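Local coordinates for unique short US2 glycoprotein (PDB 1IM3) that helps cytomegalovirus evade cytotoxic T cells by redirecting newly made MHC class I heavy chains through the SEC61 translocon to the cytosol for proteasomal destruction, at residues N8-D13 with L89-E94; K16-G21 with V64-V69; P34-G39 with P71-L76. All blocks are in the same frame, centred on the assembly; numbering follows the deposited sequence.

Overall arrangement
The three contacts lie in one lumenal immunoglobulin-like domain built of two antiparallel sheets. Contact 2 joins two strands of one sheet, contact 3 two strands of the other, and contact 1 ties the sheets together through outermost strands, 3-12 and 85-91. Contact 1 lies about 9 Å from contact 2 and about 10 Å from contact 3, centre to centre. It meets contact 2 through Y11 N and F18 O, 2.8 Å apart, and contact 3 through C91 O and L76 N, also 2.8 Å apart; both are probable hydrogen bonds. Contacts 2 and 3, centres about 12 Å apart, touch where A19 CB packs on L76 CD2. Residues of contact 3 also reach another protein of the assembly.

Contact 1: residues N8-D13 with L89-E94; sequences NRCYID and LRCVPE
C10 and C91 are joined by a disulfide, their SG atoms 2.1 Å apart, which bridges strands 8-12 and 89-91 of different sheets where the strand axes approach to 7.0 Å. The C10 sulfur sits between its own backbone N and carbonyl carbon (chi1 53°), which turns it toward C91; the CB-SG-SG-CB torsion is -108°. L17 and A19 of strand 16-25 pack against C10, and L76 of strand 75-82 packs against C91, so the bridge is buried between the sheets.

The two direct hydrogen bonds beside the bridge are modest. The amide of N8 gives ND2 to R90 O at 3.3 Å, but the donor stands 64° above the carbonyl plane and misses a lone pair. Its other branch, OD1, lies against C91 CB. Beyond the disulfide, C10 O accepts the backbone N of E94 at 3.2 Å, and P93 CA adds a C-H...O contact to the same C10 O at 3.4 Å, so one oxygen is held from two successive residues. A water makes a shorter bond, donating to V92 O at 2.6 Å, while accepting only a weak one from C10 N.

Toward the C-terminal end of both segments, I12 and P93 lie side by side, pointing the same way, with I12 CG1 4.0 Å from P93 CB, and both also touch F73. R9 and E94 carry opposite charges, yet R9 NE and E94 OE2 remain 4.6 Å apart; the aliphatic CD of R9 makes the nearest approach to the carboxylate. Any attraction there is probably diffuse, and NE has a further long, weak ion pair with D7. Since the direct hydrogen bonds between the segments are long or bent, the chemistry suggests that the disulfide is the main tie between the two strands here, consistent with an oxidising endoplasmic reticulum lumen.

Contact 2: residues K16-G21 with V64-V69; sequences KLFARG and VRNLDV
V64 N donates to A19 O at 2.7 Å, the shortest bond here whose length raises no doubt. The donor lies in the carbonyl plane, and the return bond from A19 N to V64 O measures 2.9 Å, making A19 and V64 an antiparallel hydrogen-bonded pair. V64 O also receives a weaker C-H...O contact from F18 CA at 3.1 Å.

The next hydrogen-bonded pair is L17 with L67. L67 N reaches L17 O almost straight, at an N-H...O angle of 171° and on a lone pair of the carbonyl; the reverse bond, L17 N to L67 O, is modelled so short that its exact length is doubtful. Between the two pairs the register slips by one residue. N66 takes up the extra position with a left-handed backbone (phi 57°, psi 42°), a conformation asparagine tolerates well, and its N, though near L17 O, is badly angled for a bond.

Apolar groups fill one face. L17 and L67 run alongside each other, CB to CB 3.9 Å, while the V69 side chain crosses that of L17, V69 CG1 lying 3.7 Å from L17 CB. L45 covers both leucines. On the face carrying F18, the backbone N of N66 stands 3.5 Å above the centre of the phenyl ring; the ring of Y11 lies nearly parallel, offset, on the opposite side, so the phenyl is bordered on both faces. The N66 amide stands steeply to this ring, but its exact place is doubtful because OD1 is modelled too close to K16. R65 leaves the contact, its guanidinium held in a salt bridge by D51.

N66 and L67 both facing L17 defines a G1 beta bulge, here interrupting strand 59-68 within one antiparallel sheet of an immunoglobulin-like sandwich.

Contact 3: residues P34-G39 with P71-L76; sequences PKADYG and PIFETL
D37 faces both E74 and T75, a classic beta bulge between antiparallel strands of the immunoglobulin-like sandwich. The evidence is a shared acceptor: D37 O receives E74 N at 2.8 Å and T75 N at 3.2 Å. D37 N returns a bond to T75 O, arriving nearly along the C=O axis.

The D37 side chain can be followed outward. D37 CB lies 3.1 Å from T75 O and close to T75 OG1, the two side chains running alongside each other. CG is anti to the backbone N (chi1 -170°), a torsion that carries the carboxylate along the T75 side chain, with D37 OD2 3.7 Å from T75 OG1. D37 OD1 turns back on its own segment and accepts G39 N at 2.6 Å, from the anti side and 33° out of the carboxylate plane. This bond makes an Asx turn, in which D37 holds the chain as it leaves the strand; G40 N adds a weak bond to the same oxygen.

After the turn, the carboxylate of E74 comes up against G39, E74 OE2 lying 3.1 Å from G39 CA. No hydrogen bond is made there. Y38 crosses I72 at about a right angle, CB against I72 CG2, and its hydroxyl is bonded to E43. At the other end of the segment, K35 NZ pairs with D33 in a salt bridge and also bonds N44 and the backbone of another protein chain in the assembly, which also packs on P34.

A36 CB meets the edge of the F73 ring, 3.4 Å from F73 CE1.

Contact 1: residues N8-D13 with L89-E94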
ATOM      1  N   ASN D   8      -0.546  30.380 -16.188  1.00 47.03           N
ATOM      2  CA  ASN D   8      -0.544  28.967 -16.487  1.00 46.50           C
ATOM      3  C   ASN D   8      -0.752  28.770 -17.976  1.00 47.03           C
ATOM      4  O   ASN D   8      -1.875  28.763 -18.443  1.00 45.66           O
ATOM      5  CB  ASN D   8      -1.685  28.298 -15.740  1.00 44.18           C
ATOM      6  CG  ASN D   8      -1.940  26.888 -16.213  1.00 46.14           C
ATOM      7  OD1 ASN D   8      -1.009  26.153 -16.521  1.00 45.68           O
ATOM      8  ND2 ASN D   8      -3.207  26.493 -16.264  1.00 45.32           N
ATOM      9  N   ARG D   9       0.319  28.616 -18.731  1.00 48.27           N
ATOM     10  CA  ARG D   9       0.186  28.417 -20.164  1.00 50.44           C
ATOM     11  C   ARG D   9       1.202  27.360 -20.531  1.00 50.87           C
ATOM     12  O   ARG D   9       2.043  27.008 -19.708  1.00 52.07           O
ATOM     13  CB  ARG D   9       0.456  29.723 -20.917  1.00 52.15           C
ATOM     14  CG  ARG D   9      -0.642  30.766 -20.754  1.00 56.24           C
ATOM     15  CD  ARG D   9      -0.287  32.032 -21.499  1.00 62.51           C
ATOM     16  NE  ARG D   9       0.964  32.587 -20.990  1.00 69.33           N
ATOM     17  CZ  ARG D   9       1.564  33.669 -21.477  1.00 73.59           C
ATOM     18  NH1 ARG D   9       1.023  34.324 -22.505  1.00 75.07           N
ATOM     19  NH2 ARG D   9       2.701  34.103 -20.929  1.00 75.68           N
ATOM     20  N   CYS D  10       1.131  26.857 -21.755  1.00 50.52           N
ATOM     21  CA  CYS D  10       2.036  25.816 -22.215  1.00 52.20           C
ATOM     22  C   CYS D  10       1.924  25.752 -23.736  1.00 52.40           C
ATOM     23  O   CYS D  10       0.958  26.237 -24.308  1.00 50.20           O
ATOM     24  CB  CYS D  10       1.609  24.472 -21.608  1.00 53.03           C
ATOM     25  SG  CYS D  10      -0.157  24.147 -21.954  1.00 51.97           S
ATOM     26  N   TYR D  11       2.911  25.160 -24.389  1.00 53.79           N
ATOM     27  CA  TYR D  11       2.882  25.022 -25.836  1.00 54.33           C
ATOM     28  C   TYR D  11       3.831  23.899 -26.183  1.00 56.06           C
ATOM     29  O   TYR D  11       4.755  23.595 -25.420  1.00 56.25           O
ATOM     30  CB  TYR D  11       3.287  26.336 -26.534  1.00 52.37           C
ATOM     31  CG  TYR D  11       4.739  26.756 -26.407  1.00 52.57           C
ATOM     32  CD1 TYR D  11       5.745  26.132 -27.167  1.00 52.31           C
ATOM     33  CD2 TYR D  11       5.114  27.781 -25.536  1.00 53.09           C
ATOM     34  CE1 TYR D  11       7.089  26.519 -27.060  1.00 51.34           C
ATOM     35  CE2 TYR D  11       6.465  28.179 -25.420  1.00 52.82           C
ATOM     36  CZ  TYR D  11       7.438  27.541 -26.182  1.00 52.84           C
ATOM     37  OH  TYR D  11       8.755  27.919 -26.051  1.00 53.71           O
ATOM     38  N   ILE D  12       3.589  23.258 -27.319  1.00 57.99           N
ATOM     39  CA  ILE D  12       4.451  22.174 -27.753  1.00 60.70           C
ATOM     40  C   ILE D  12       5.206  22.570 -29.003  1.00 62.37           C
ATOM     41  O   ILE D  12       4.637  23.139 -29.925  1.00 62.63           O
ATOM     42  CB  ILE D  12       3.640  20.916 -28.039  1.00 60.16           C
ATOM     43  CG1 ILE D  12       2.929  20.487 -26.763  1.00 59.57           C
ATOM     44  CG2 ILE D  12       4.555  19.798 -28.533  1.00 61.57           C
ATOM     45  CD1 ILE D  12       2.087  19.256 -26.927  1.00 59.72           C
ATOM     46  N   ASP D  13       6.486  22.252 -29.038  1.00 64.21           N
ATOM     47  CA  ASP D  13       7.285  22.590 -30.187  1.00 66.18           C
ATOM     48  C   ASP D  13       8.155  21.403 -30.558  1.00 66.79           C
ATOM     49  O   ASP D  13       9.127  21.089 -29.866  1.00 67.51           O
ATOM     50  CB  ASP D  13       8.148  23.802 -29.869  1.00 69.41           C
ATOM     51  CG  ASP D  13       8.811  24.374 -31.096  1.00 71.75           C
ATOM     52  OD1 ASP D  13       8.095  24.963 -31.940  1.00 73.16           O
ATOM     53  OD2 ASP D  13      10.046  24.229 -31.222  1.00 74.17           O
ATOM     54  N   LEU D  89      -4.963  22.136 -12.152  1.00 40.03           N
ATOM     55  CA  LEU D  89      -4.985  23.157 -13.186  1.00 41.81           C
ATOM     56  C   LEU D  89      -5.007  22.374 -14.489  1.00 42.03           C
ATOM     57  O   LEU D  89      -4.581  21.233 -14.533  1.00 41.76           O
ATOM     58  CB  LEU D  89      -3.727  24.040 -13.147  1.00 41.60           C
ATOM     59  CG  LEU D  89      -3.663  25.178 -12.131  1.00 42.07           C
ATOM     60  CD1 LEU D  89      -3.792  24.629 -10.736  1.00 44.34           C
ATOM     61  CD2 LEU D  89      -2.348  25.909 -12.273  1.00 40.73           C
ATOM     62  N   ARG D  90      -5.515  22.983 -15.548  1.00 43.74           N
ATOM     63  CA  ARG D  90      -5.539  22.337 -16.848  1.00 46.27           C
ATOM     64  C   ARG D  90      -4.947  23.351 -17.835  1.00 46.28           C
ATOM     65  O   ARG D  90      -5.317  24.508 -17.788  1.00 46.15           O
ATOM     66  CB  ARG D  90      -6.984  21.966 -17.184  1.00 47.72           C
ATOM     67  CG  ARG D  90      -7.137  20.977 -18.325  1.00 54.28           C
ATOM     68  CD  ARG D  90      -8.494  20.273 -18.267  1.00 57.16           C
ATOM     69  NE  ARG D  90      -8.890  19.744 -19.573  1.00 62.42           N
ATOM     70  CZ  ARG D  90      -9.336  20.488 -20.589  1.00 63.80           C
ATOM     71  NH1 ARG D  90      -9.456  21.807 -20.467  1.00 63.11           N
ATOM     72  NH2 ARG D  90      -9.665  19.906 -21.738  1.00 64.49           N
ATOM     73  N   CYS D  91      -4.002  22.937 -18.686  1.00 49.97           N
ATOM     74  CA  CYS D  91      -3.387  23.841 -19.661  1.00 54.07           C
ATOM     75  C   CYS D  91      -3.465  23.215 -21.058  1.00 56.15           C
ATOM     76  O   CYS D  91      -3.027  22.080 -21.252  1.00 54.73           O
ATOM     77  CB  CYS D  91      -1.900  24.130 -19.327  1.00 54.45           C
ATOM     78  SG  CYS D  91      -1.190  25.273 -20.564  1.00 59.75           S
ATOM     79  N   VAL D  92      -4.026  23.957 -22.015  1.00 57.82           N
ATOM     80  CA  VAL D  92      -4.128  23.497 -23.395  1.00 59.32           C
ATOM     81  C   VAL D  92      -2.982  24.125 -24.186  1.00 61.45           C
ATOM     82  O   VAL D  92      -2.832  25.347 -24.208  1.00 61.60           O
ATOM     83  CB  VAL D  92      -5.453  23.937 -24.039  1.00 59.29           C
ATOM     84  CG1 VAL D  92      -5.577  23.345 -25.429  1.00 58.69           C
ATOM     85  CG2 VAL D  92      -6.617  23.503 -23.168  1.00 58.96           C
ATOM     86  N   PRO D  93      -2.151  23.298 -24.842  1.00 63.79           N
ATOM     87  CA  PRO D  93      -1.015  23.818 -25.629  1.00 67.92           C
ATOM     88  C   PRO D  93      -1.508  24.838 -26.674  1.00 71.20           C
ATOM     89  O   PRO D  93      -2.561  24.622 -27.255  1.00 69.83           O
ATOM     90  CB  PRO D  93      -0.432  22.551 -26.265  1.00 66.70           C
ATOM     91  CG  PRO D  93      -0.772  21.494 -25.263  1.00 66.11           C
ATOM     92  CD  PRO D  93      -2.186  21.828 -24.891  1.00 64.04           C
ATOM     93  N   GLU D  94      -0.760  25.903 -26.940  1.00 76.39           N
ATOM     94  CA  GLU D  94      -1.194  26.934 -27.856  1.00 81.67           C
ATOM     95  C   GLU D  94      -0.612  26.972 -29.267  1.00 84.70           C
ATOM     96  O   GLU D  94      -0.977  26.274 -30.192  1.00 86.06           O
ATOM     97  CB  GLU D  94      -0.844  28.290 -27.261  1.00 83.34           C
ATOM     98  CG  GLU D  94      -1.407  28.623 -25.908  1.00 86.28           C
ATOM     99  CD  GLU D  94      -1.395  30.086 -25.641  1.00 87.87           C
ATOM    100  OE1 GLU D  94      -2.270  30.764 -26.182  1.00 88.47           O
ATOM    101  OE2 GLU D  94      -0.559  30.562 -24.850  1.00 89.10           O
TER
HETATM  102  O   HOH W   1      -2.015  27.529 -22.975  1.00 38.84           O

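Contact 2: residues K16-G21 with V64-V69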
ATOM      1  N   LYS D  16       8.223  18.492 -27.880  1.00 56.13           N
ATOM      2  CA  LYS D  16       8.666  18.927 -26.572  1.00 53.77           C
ATOM      3  C   LYS D  16       7.640  19.880 -25.944  1.00 51.72           C
ATOM      4  O   LYS D  16       7.004  20.686 -26.621  1.00 49.15           O
ATOM      5  CB  LYS D  16      10.039  19.593 -26.681  1.00 55.58           C
ATOM      6  CG  LYS D  16      11.155  18.632 -27.078  1.00 58.35           C
ATOM      7  CD  LYS D  16      12.487  19.351 -27.054  1.00 61.36           C
ATOM      8  CE  LYS D  16      13.656  18.409 -27.271  1.00 64.09           C
ATOM      9  NZ  LYS D  16      14.949  19.173 -27.227  1.00 65.52           N
ATOM     10  N   LEU D  17       7.469  19.762 -24.635  1.00 48.84           N
ATOM     11  CA  LEU D  17       6.543  20.608 -23.907  1.00 45.45           C
ATOM     12  C   LEU D  17       7.269  21.757 -23.211  1.00 43.72           C
ATOM     13  O   LEU D  17       8.374  21.599 -22.687  1.00 44.47           O
ATOM     14  CB  LEU D  17       5.793  19.765 -22.875  1.00 44.63           C
ATOM     15  CG  LEU D  17       4.913  20.462 -21.837  1.00 45.30           C
ATOM     16  CD1 LEU D  17       3.738  21.125 -22.535  1.00 44.35           C
ATOM     17  CD2 LEU D  17       4.412  19.456 -20.817  1.00 41.28           C
ATOM     18  N   PHE D  18       6.645  22.926 -23.242  1.00 41.70           N
ATOM     19  CA  PHE D  18       7.174  24.124 -22.586  1.00 42.10           C
ATOM     20  C   PHE D  18       5.972  24.632 -21.807  1.00 41.98           C
ATOM     21  O   PHE D  18       4.920  24.876 -22.395  1.00 40.85           O
ATOM     22  CB  PHE D  18       7.608  25.180 -23.603  1.00 40.64           C
ATOM     23  CG  PHE D  18       8.909  24.875 -24.276  1.00 40.40           C
ATOM     24  CD1 PHE D  18      10.083  25.511 -23.876  1.00 42.20           C
ATOM     25  CD2 PHE D  18       8.964  23.942 -25.308  1.00 39.61           C
ATOM     26  CE1 PHE D  18      11.309  25.219 -24.497  1.00 41.83           C
ATOM     27  CE2 PHE D  18      10.174  23.641 -25.934  1.00 39.67           C
ATOM     28  CZ  PHE D  18      11.350  24.282 -25.527  1.00 42.85           C
ATOM     29  N   ALA D  19       6.104  24.749 -20.490  1.00 40.27           N
ATOM     30  CA  ALA D  19       4.989  25.210 -19.677  1.00 38.54           C
ATOM     31  C   ALA D  19       5.503  26.138 -18.593  1.00 39.11           C
ATOM     32  O   ALA D  19       6.473  25.834 -17.904  1.00 35.56           O
ATOM     33  CB  ALA D  19       4.274  24.029 -19.057  1.00 38.36           C
ATOM     34  N   ARG D  20       4.842  27.283 -18.467  1.00 40.35           N
ATOM     35  CA  ARG D  20       5.229  28.276 -17.485  1.00 42.73           C
ATOM     36  C   ARG D  20       4.003  28.665 -16.682  1.00 43.05           C
ATOM     37  O   ARG D  20       2.903  28.776 -17.222  1.00 42.59           O
ATOM     38  CB  ARG D  20       5.802  29.509 -18.180  1.00 43.91           C
ATOM     39  CG  ARG D  20       6.316  30.560 -17.211  1.00 48.83           C
ATOM     40  CD  ARG D  20       7.030  31.659 -17.963  1.00 52.95           C
ATOM     41  NE  ARG D  20       8.072  31.100 -18.818  1.00 56.27           N
ATOM     42  CZ  ARG D  20       8.748  31.791 -19.730  1.00 57.90           C
ATOM     43  NH1 ARG D  20       8.486  33.079 -19.907  1.00 59.45           N
ATOM     44  NH2 ARG D  20       9.685  31.198 -20.460  1.00 56.06           N
ATOM     45  N   GLY D  21       4.190  28.862 -15.388  1.00 40.83           N
ATOM     46  CA  GLY D  21       3.074  29.238 -14.562  1.00 39.37           C
ATOM     47  C   GLY D  21       3.591  29.853 -13.287  1.00 39.79           C
ATOM     48  O   GLY D  21       4.790  29.829 -13.000  1.00 39.40           O
ATOM     49  N   VAL D  64       8.860  24.823 -17.244  1.00 31.30           N
ATOM     50  CA  VAL D  64       9.189  23.553 -17.867  1.00 35.54           C
ATOM     51  C   VAL D  64       9.688  23.766 -19.289  1.00 37.07           C
ATOM     52  O   VAL D  64       8.994  24.362 -20.112  1.00 37.79           O
ATOM     53  CB  VAL D  64       7.957  22.638 -17.878  1.00 34.38           C
ATOM     54  CG1 VAL D  64       8.283  21.317 -18.577  1.00 35.79           C
ATOM     55  CG2 VAL D  64       7.508  22.378 -16.449  1.00 33.92           C
ATOM     56  N   ARG D  65      10.888  23.291 -19.580  1.00 37.92           N
ATOM     57  CA  ARG D  65      11.467  23.486 -20.903  1.00 40.61           C
ATOM     58  C   ARG D  65      11.909  22.171 -21.549  1.00 41.46           C
ATOM     59  O   ARG D  65      12.528  21.317 -20.907  1.00 42.42           O
ATOM     60  CB  ARG D  65      12.648  24.471 -20.811  1.00 41.65           C
ATOM     61  CG  ARG D  65      12.263  25.881 -20.353  1.00 42.50           C
ATOM     62  CD  ARG D  65      13.434  26.632 -19.740  1.00 41.67           C
ATOM     63  NE  ARG D  65      13.725  26.205 -18.374  1.00 43.24           N
ATOM     64  CZ  ARG D  65      14.677  26.736 -17.614  1.00 45.37           C
ATOM     65  NH1 ARG D  65      15.430  27.720 -18.094  1.00 44.71           N
ATOM     66  NH2 ARG D  65      14.873  26.287 -16.376  1.00 44.10           N
ATOM     67  N   ASN D  66      11.500  22.013 -22.812  1.00 41.26           N
ATOM     68  CA  ASN D  66      11.829  20.862 -23.663  1.00 41.08           C
ATOM     69  C   ASN D  66      11.466  19.492 -23.164  1.00 39.26           C
ATOM     70  O   ASN D  66      12.234  18.556 -23.296  1.00 37.55           O
ATOM     71  CB  ASN D  66      13.305  20.867 -23.969  1.00 44.18           C
ATOM     72  CG  ASN D  66      13.652  21.883 -24.986  1.00 50.21           C
ATOM     73  OD1 ASN D  66      13.345  21.714 -26.172  1.00 52.90           O
ATOM     74  ND2 ASN D  66      14.277  22.977 -24.546  1.00 52.45           N
ATOM     75  N   LEU D  67      10.285  19.374 -22.599  1.00 38.29           N
ATOM     76  CA  LEU D  67       9.864  18.107 -22.069  1.00 38.80           C
ATOM     77  C   LEU D  67       9.264  17.258 -23.180  1.00 38.53           C
ATOM     78  O   LEU D  67       8.246  17.622 -23.766  1.00 36.83           O
ATOM     79  CB  LEU D  67       8.851  18.340 -20.945  1.00 34.03           C
ATOM     80  CG  LEU D  67       8.421  17.042 -20.288  1.00 33.57           C
ATOM     81  CD1 LEU D  67       9.651  16.285 -19.775  1.00 36.99           C
ATOM     82  CD2 LEU D  67       7.473  17.351 -19.173  1.00 35.27           C
ATOM     83  N   ASP D  68       9.901  16.136 -23.479  1.00 40.79           N
ATOM     84  CA  ASP D  68       9.384  15.274 -24.533  1.00 45.64           C
ATOM     85  C   ASP D  68       8.020  14.738 -24.146  1.00 46.39           C
ATOM     86  O   ASP D  68       7.856  14.134 -23.099  1.00 47.76           O
ATOM     87  CB  ASP D  68      10.299  14.069 -24.802  1.00 47.17           C
ATOM     88  CG  ASP D  68      11.632  14.453 -25.414  1.00 51.72           C
ATOM     89  OD1 ASP D  68      11.730  15.515 -26.071  1.00 54.60           O
ATOM     90  OD2 ASP D  68      12.591  13.666 -25.249  1.00 55.26           O
ATOM     91  N   VAL D  69       7.023  15.001 -24.965  1.00 48.08           N
ATOM     92  CA  VAL D  69       5.726  14.435 -24.687  1.00 51.40           C
ATOM     93  C   VAL D  69       5.388  13.707 -25.941  1.00 54.73           C
ATOM     94  O   VAL D  69       5.754  14.097 -27.044  1.00 55.18           O
ATOM     95  CB  VAL D  69       4.618  15.460 -24.443  1.00 50.82           C
ATOM     96  CG1 VAL D  69       4.850  16.165 -23.109  1.00 50.23           C
ATOM     97  CG2 VAL D  69       4.537  16.423 -25.623  1.00 48.41           C
TER

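Contact 3: residues P34-G39 with P71-L76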
ATOM      1  N   PRO D  34       2.851  17.154 -12.273  1.00 27.05           N
ATOM      2  CA  PRO D  34       2.376  17.294 -13.657  1.00 30.13           C
ATOM      3  C   PRO D  34       2.026  15.992 -14.373  1.00 31.22           C
ATOM      4  O   PRO D  34       2.738  14.999 -14.269  1.00 32.47           O
ATOM      5  CB  PRO D  34       3.518  18.047 -14.336  1.00 26.99           C
ATOM      6  CG  PRO D  34       4.714  17.470 -13.671  1.00 28.34           C
ATOM      7  CD  PRO D  34       4.297  17.409 -12.190  1.00 29.65           C
ATOM      8  N   LYS D  35       0.909  16.003 -15.087  1.00 32.90           N
ATOM      9  CA  LYS D  35       0.470  14.822 -15.832  1.00 36.89           C
ATOM     10  C   LYS D  35       0.189  15.161 -17.287  1.00 38.72           C
ATOM     11  O   LYS D  35      -0.248  16.267 -17.597  1.00 38.26           O
ATOM     12  CB  LYS D  35      -0.824  14.223 -15.265  1.00 35.13           C
ATOM     13  CG  LYS D  35      -0.744  13.439 -13.953  1.00 35.87           C
ATOM     14  CD  LYS D  35      -0.982  14.334 -12.736  1.00 36.62           C
ATOM     15  CE  LYS D  35      -1.389  13.556 -11.469  1.00 35.69           C
ATOM     16  NZ  LYS D  35      -0.386  12.591 -10.917  1.00 32.07           N
ATOM     17  N   ALA D  36       0.460  14.207 -18.172  1.00 39.89           N
ATOM     18  CA  ALA D  36       0.179  14.398 -19.585  1.00 43.60           C
ATOM     19  C   ALA D  36      -1.215  13.809 -19.756  1.00 47.27           C
ATOM     20  O   ALA D  36      -1.524  12.746 -19.214  1.00 47.54           O
ATOM     21  CB  ALA D  36       1.161  13.636 -20.447  1.00 40.88           C
ATOM     22  N   ASP D  37      -2.080  14.504 -20.473  1.00 50.15           N
ATOM     23  CA  ASP D  37      -3.413  13.958 -20.698  1.00 54.92           C
ATOM     24  C   ASP D  37      -3.530  13.625 -22.176  1.00 55.80           C
ATOM     25  O   ASP D  37      -3.402  14.510 -23.025  1.00 55.03           O
ATOM     26  CB  ASP D  37      -4.500  14.955 -20.334  1.00 56.01           C
ATOM     27  CG  ASP D  37      -5.872  14.324 -20.323  1.00 58.52           C
ATOM     28  OD1 ASP D  37      -6.073  13.322 -21.050  1.00 59.73           O
ATOM     29  OD2 ASP D  37      -6.755  14.826 -19.599  1.00 57.38           O
ATOM     30  N   TYR D  38      -3.759  12.348 -22.476  1.00 58.04           N
ATOM     31  CA  TYR D  38      -3.883  11.896 -23.861  1.00 60.78           C
ATOM     32  C   TYR D  38      -5.350  11.781 -24.245  1.00 62.13           C
ATOM     33  O   TYR D  38      -5.713  11.053 -25.166  1.00 62.53           O
ATOM     34  CB  TYR D  38      -3.193  10.541 -24.044  1.00 59.33           C
ATOM     35  CG  TYR D  38      -1.740  10.543 -23.634  1.00 58.40           C
ATOM     36  CD1 TYR D  38      -0.900  11.597 -23.990  1.00 57.63           C
ATOM     37  CD2 TYR D  38      -1.200   9.478 -22.922  1.00 56.61           C
ATOM     38  CE1 TYR D  38       0.443  11.587 -23.649  1.00 57.35           C
ATOM     39  CE2 TYR D  38       0.138   9.457 -22.577  1.00 57.08           C
ATOM     40  CZ  TYR D  38       0.956  10.514 -22.946  1.00 57.91           C
ATOM     41  OH  TYR D  38       2.290  10.490 -22.621  1.00 58.70           O
ATOM     42  N   GLY D  39      -6.190  12.519 -23.531  1.00 63.74           N
ATOM     43  CA  GLY D  39      -7.611  12.484 -23.796  1.00 64.59           C
ATOM     44  C   GLY D  39      -8.201  11.282 -23.093  1.00 65.67           C
ATOM     45  O   GLY D  39      -8.385  10.230 -23.704  1.00 66.27           O
ATOM     46  N   PRO D  71       3.252  12.213 -29.081  1.00 67.28           N
ATOM     47  CA  PRO D  71       2.398  12.873 -30.077  1.00 66.81           C
ATOM     48  C   PRO D  71       0.945  12.907 -29.616  1.00 66.20           C
ATOM     49  O   PRO D  71       0.200  13.849 -29.896  1.00 65.99           O
ATOM     50  CB  PRO D  71       2.580  12.000 -31.312  1.00 66.81           C
ATOM     51  CG  PRO D  71       3.985  11.492 -31.153  1.00 67.31           C
ATOM     52  CD  PRO D  71       4.030  11.125 -29.696  1.00 67.06           C
ATOM     53  N   ILE D  72       0.551  11.863 -28.902  1.00 65.13           N
ATOM     54  CA  ILE D  72      -0.806  11.745 -28.386  1.00 63.90           C
ATOM     55  C   ILE D  72      -1.141  12.829 -27.365  1.00 63.08           C
ATOM     56  O   ILE D  72      -2.278  12.934 -26.914  1.00 61.82           O
ATOM     57  CB  ILE D  72      -0.996  10.414 -27.666  1.00 65.50           C
ATOM     58  CG1 ILE D  72      -0.196   9.321 -28.368  1.00 67.68           C
ATOM     59  CG2 ILE D  72      -2.462  10.054 -27.630  1.00 66.79           C
ATOM     60  CD1 ILE D  72      -0.087   8.052 -27.546  1.00 69.90           C
ATOM     61  N   PHE D  73      -0.159  13.631 -26.983  1.00 61.25           N
ATOM     62  CA  PHE D  73      -0.416  14.653 -25.987  1.00 60.04           C
ATOM     63  C   PHE D  73      -1.564  15.568 -26.334  1.00 59.48           C
ATOM     64  O   PHE D  73      -1.655  16.119 -27.426  1.00 60.26           O
ATOM     65  CB  PHE D  73       0.819  15.516 -25.733  1.00 60.06           C
ATOM     66  CG  PHE D  73       0.721  16.358 -24.484  1.00 58.37           C
ATOM     67  CD1 PHE D  73       1.176  15.868 -23.266  1.00 58.67           C
ATOM     68  CD2 PHE D  73       0.196  17.646 -24.530  1.00 58.39           C
ATOM     69  CE1 PHE D  73       1.120  16.649 -22.109  1.00 58.01           C
ATOM     70  CE2 PHE D  73       0.134  18.436 -23.379  1.00 58.76           C
ATOM     71  CZ  PHE D  73       0.599  17.936 -22.168  1.00 58.10           C
ATOM     72  N   GLU D  74      -2.442  15.738 -25.373  1.00 58.34           N
ATOM     73  CA  GLU D  74      -3.565  16.625 -25.556  1.00 57.93           C
ATOM     74  C   GLU D  74      -3.459  17.844 -24.653  1.00 56.34           C
ATOM     75  O   GLU D  74      -3.171  18.942 -25.132  1.00 56.49           O
ATOM     76  CB  GLU D  74      -4.860  15.905 -25.255  1.00 60.33           C
ATOM     77  CG  GLU D  74      -5.493  15.286 -26.478  1.00 65.20           C
ATOM     78  CD  GLU D  74      -6.894  14.786 -26.201  1.00 66.08           C
ATOM     79  OE1 GLU D  74      -7.679  15.536 -25.573  1.00 64.92           O
ATOM     80  OE2 GLU D  74      -7.207  13.649 -26.616  1.00 67.68           O
ATOM     81  N   THR D  75      -3.742  17.649 -23.357  1.00 51.70           N
ATOM     82  CA  THR D  75      -3.658  18.721 -22.361  1.00 49.46           C
ATOM     83  C   THR D  75      -2.731  18.399 -21.160  1.00 47.53           C
ATOM     84  O   THR D  75      -2.455  17.224 -20.866  1.00 44.05           O
ATOM     85  CB  THR D  75      -5.059  19.106 -21.797  1.00 49.49           C
ATOM     86  OG1 THR D  75      -5.560  18.064 -20.957  1.00 49.37           O
ATOM     87  CG2 THR D  75      -6.040  19.327 -22.921  1.00 51.09           C
ATOM     88  N   LEU D  76      -2.231  19.456 -20.502  1.00 45.73           N
ATOM     89  CA  LEU D  76      -1.384  19.325 -19.319  1.00 42.65           C
ATOM     90  C   LEU D  76      -2.314  19.334 -18.111  1.00 41.71           C
ATOM     91  O   LEU D  76      -3.029  20.313 -17.884  1.00 41.55           O
ATOM     92  CB  LEU D  76      -0.395  20.500 -19.192  1.00 41.52           C
ATOM     93  CG  LEU D  76       0.424  20.538 -17.878  1.00 39.74           C
ATOM     94  CD1 LEU D  76       1.328  19.323 -17.811  1.00 38.08           C
ATOM     95  CD2 LEU D  76       1.261  21.793 -17.799  1.00 37.87           C
TER